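Local coordinates for protein putative esterase MT1895 (Mycobacterium tuberculosis, PDB 3S4K) that probably hydrolyses acyl-CoA thioesters, as a hotdog-fold member of the PaaI thioesterase family, with 1,4-dihydroxy-2-naphthoyl-CoA a possible substrate, at residues R38-V43 with M101-A106. Sequence-based numbering, arbitrary orientation.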
ATOM      1  N   ARG A  38      -4.914  -8.168 -14.899  1.00  6.74           N
ATOM      2  CA  ARG A  38      -4.801  -9.234 -13.912  1.00  6.42           C
ATOM      3  C   ARG A  38      -3.327  -9.575 -13.690  1.00  6.85           C
ATOM      4  O   ARG A  38      -2.539  -9.641 -14.637  1.00  7.71           O
ATOM      5  CB  ARG A  38      -5.597 -10.482 -14.326  1.00  6.99           C
ATOM      6  CG  ARG A  38      -7.119 -10.212 -14.556  1.00  8.38           C
ATOM      7  CD  ARG A  38      -7.881 -11.463 -14.927  1.00  9.20           C
ATOM      8  NE  ARG A  38      -9.136 -11.056 -15.565  1.00  9.77           N
ATOM      9  CZ  ARG A  38     -10.374 -11.358 -15.168  1.00 10.95           C
ATOM     10  NH1 ARG A  38     -10.618 -12.177 -14.141  1.00 12.58           N
ATOM     11  NH2 ARG A  38     -11.399 -10.842 -15.853  1.00  9.88           N
ATOM     12  N   ALA A  39      -2.964  -9.791 -12.428  1.00  6.43           N
ATOM     13  CA  ALA A  39      -1.601 -10.181 -12.091  1.00  5.79           C
ATOM     14  C   ALA A  39      -1.590 -10.982 -10.821  1.00  6.37           C
ATOM     15  O   ALA A  39      -2.586 -11.045 -10.094  1.00  6.94           O
ATOM     16  CB  ALA A  39      -0.688  -8.939 -11.950  1.00  5.14           C
ATOM     17  N   GLN A  40      -0.452 -11.610 -10.558  1.00  6.50           N
ATOM     18  CA  GLN A  40      -0.373 -12.589  -9.497  1.00  7.26           C
ATOM     19  C   GLN A  40       1.013 -12.630  -8.896  1.00  8.32           C
ATOM     20  O   GLN A  40       1.998 -12.348  -9.583  1.00  9.52           O
ATOM     21  CB  GLN A  40      -0.733 -13.946 -10.050  1.00  7.85           C
ATOM     22  CG  GLN A  40       0.232 -14.461 -11.111  1.00  7.97           C
ATOM     23  CD  GLN A  40      -0.378 -15.596 -11.919  1.00 11.04           C
ATOM     24  OE1 GLN A  40      -1.547 -15.546 -12.277  1.00  9.93           O
ATOM     25  NE2 GLN A  40       0.411 -16.608 -12.202  1.00 12.12           N
ATOM     26  N   LEU A  41       1.085 -13.018  -7.628  1.00  7.98           N
ATOM     27  CA  LEU A  41       2.383 -13.238  -6.986  1.00  8.52           C
ATOM     28  C   LEU A  41       2.309 -14.396  -6.008  1.00  9.07           C
ATOM     29  O   LEU A  41       1.228 -14.795  -5.546  1.00  8.98           O
ATOM     30  CB  LEU A  41       2.930 -11.972  -6.294  1.00  8.48           C
ATOM     31  CG  LEU A  41       2.238 -11.352  -5.070  1.00  8.48           C
ATOM     32  CD1 LEU A  41       2.453 -12.154  -3.783  1.00  7.89           C
ATOM     33  CD2 LEU A  41       2.703  -9.895  -4.880  1.00  9.93           C
ATOM     34  N   ASP A  42       3.482 -14.957  -5.733  1.00  9.19           N
ATOM     35  CA  ASP A  42       3.611 -16.027  -4.761  1.00 10.15           C
ATOM     36  C   ASP A  42       3.928 -15.374  -3.433  1.00  9.66           C
ATOM     37  O   ASP A  42       4.813 -14.529  -3.356  1.00  9.81           O
ATOM     38  CB  ASP A  42       4.757 -16.977  -5.164  1.00 10.61           C
ATOM     39  CG  ASP A  42       4.803 -18.270  -4.350  1.00 15.02           C
ATOM     40  OD1 ASP A  42       3.778 -18.736  -3.814  1.00 15.83           O
ATOM     41  OD2 ASP A  42       5.908 -18.856  -4.276  1.00 20.23           O
ATOM     42  N   VAL A  43       3.207 -15.757  -2.392  1.00  9.12           N
ATOM     43  CA  VAL A  43       3.526 -15.285  -1.051  1.00  9.87           C
ATOM     44  C   VAL A  43       4.777 -15.985  -0.550  1.00 10.35           C
ATOM     45  O   VAL A  43       4.787 -17.207  -0.396  1.00 11.32           O
ATOM     46  CB  VAL A  43       2.364 -15.495  -0.074  1.00  9.35           C
ATOM     47  CG1 VAL A  43       2.809 -15.093   1.358  1.00 10.09           C
ATOM     48  CG2 VAL A  43       1.144 -14.701  -0.541  1.00 10.49           C
ATOM     49  N   MET A 101      -0.226 -18.726  -3.719  1.00 10.33           N
ATOM     50  CA  MET A 101      -0.369 -17.663  -4.722  1.00  9.30           C
ATOM     51  C   MET A 101      -1.578 -16.792  -4.401  1.00  8.70           C
ATOM     52  O   MET A 101      -2.585 -17.272  -3.871  1.00  8.62           O
ATOM     53  CB  MET A 101      -0.593 -18.281  -6.116  1.00  9.02           C
ATOM     54  CG  MET A 101       0.569 -19.113  -6.641  1.00 10.92           C
ATOM     55  SD  MET A 101       1.976 -18.124  -7.160  1.00 11.39           S
ATOM     56  CE  MET A 101       1.303 -17.109  -8.486  1.00 12.16           C
ATOM     57  N   VAL A 102      -1.473 -15.512  -4.745  1.00  8.37           N
ATOM     58  CA  VAL A 102      -2.604 -14.581  -4.716  1.00  7.55           C
ATOM     59  C   VAL A 102      -2.724 -13.951  -6.095  1.00  6.94           C
ATOM     60  O   VAL A 102      -1.731 -13.818  -6.813  1.00  7.14           O
ATOM     61  CB  VAL A 102      -2.481 -13.517  -3.595  1.00  7.90           C
ATOM     62  CG1 VAL A 102      -2.574 -14.204  -2.221  1.00  7.30           C
ATOM     63  CG2 VAL A 102      -1.194 -12.692  -3.738  1.00  8.74           C
ATOM     64  N   TYR A 103      -3.956 -13.580  -6.454  1.00  6.09           N
ATOM     65  CA  TYR A 103      -4.324 -13.219  -7.801  1.00  6.39           C
ATOM     66  C   TYR A 103      -5.222 -11.989  -7.724  1.00  6.97           C
ATOM     67  O   TYR A 103      -6.217 -11.997  -6.982  1.00  7.99           O
ATOM     68  CB  TYR A 103      -5.137 -14.374  -8.401  1.00  6.63           C
ATOM     69  CG  TYR A 103      -4.379 -15.683  -8.495  1.00  6.57           C
ATOM     70  CD1 TYR A 103      -4.409 -16.634  -7.465  1.00  6.26           C
ATOM     71  CD2 TYR A 103      -3.632 -15.973  -9.636  1.00  7.28           C
ATOM     72  CE1 TYR A 103      -3.692 -17.839  -7.579  1.00  8.08           C
ATOM     73  CE2 TYR A 103      -2.922 -17.150  -9.737  1.00  8.48           C
ATOM     74  CZ  TYR A 103      -2.968 -18.075  -8.724  1.00  8.51           C
ATOM     75  OH  TYR A 103      -2.218 -19.223  -8.875  1.00 10.09           O
ATOM     76  N   GLY A 104      -4.869 -10.927  -8.451  1.00  7.36           N
ATOM     77  CA  GLY A 104      -5.699  -9.720  -8.512  1.00  7.38           C
ATOM     78  C   GLY A 104      -6.288  -9.430  -9.870  1.00  7.14           C
ATOM     79  O   GLY A 104      -5.647  -9.673 -10.897  1.00  8.21           O
ATOM     80  N   THR A 105      -7.508  -8.899  -9.882  1.00  8.22           N
ATOM     81  CA  THR A 105      -8.168  -8.436 -11.093  1.00  9.17           C
ATOM     82  C   THR A 105      -8.658  -7.008 -10.891  1.00  9.29           C
ATOM     83  O   THR A 105      -9.308  -6.740  -9.889  1.00  9.98           O
ATOM     84  CB  THR A 105      -9.393  -9.293 -11.389  1.00  9.33           C
ATOM     85  OG1 THR A 105      -8.995 -10.642 -11.641  1.00 13.26           O
ATOM     86  CG2 THR A 105     -10.170  -8.752 -12.593  1.00 10.88           C
ATOM     87  N   ALA A 106      -8.366  -6.134 -11.858  1.00  9.33           N
ATOM     88  CA  ALA A 106      -8.865  -4.756 -11.878  1.00  9.17           C
ATOM     89  C   ALA A 106     -10.071  -4.662 -12.804  1.00  9.30           C
ATOM     90  O   ALA A 106     -10.022  -5.181 -13.925  1.00  9.17           O
ATOM     91  CB  ALA A 106      -7.808  -3.778 -12.330  1.00  9.95           C
TER
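Turns at chi2 (-73°) and chi3 (-61°) fold Met-101 back over strand 38-43, while Arg-38, with CG anti to its carbonyl carbon (chi1 -58°) and the chain extended to NE, runs alongside Thr-105. SD of Met-101 rests 3.6 Å from CB of Asp-42, and the methyl CE sits 3.7 Å from Leu-41 O. CG2 of Thr-105 lies over the centre of one face of the Arg-38 guanidinium, whose NE is claimed by a salt bridge to Glu-31. Between these pairs Gln-40 and Tyr-103 lie side by side: OE1 meets the ring edge near its plane, 3.3 Å from CE2, with amide and ring planes nearly perpendicular. On the reverse face Leu-41 CD1 packs 3.7 Å from Val-102 CG2, and both residues touch Met-62 of helix 56-75; Ala-39 reaches Ile-66 of the same helix. Two hydrogen-bonded pairs fix the register. Gly-104 N donates to Ala-39 O at 2.8 Å and Val-102 N to Leu-41 O at 2.9 Å; the return bonds run from Ala-39 N to Gly-104 O and from Leu-41 N to Val-102 O. The face carrying Gln-40 and Tyr-103 is partly solvent-exposed, whereas that of Ala-39, Leu-41 and Val-102 is buried. Strands 36-43 and 100-108 thus form part of the curved antiparallel sheet that wraps helix 56-75, the arrangement that defines the hotdog fold.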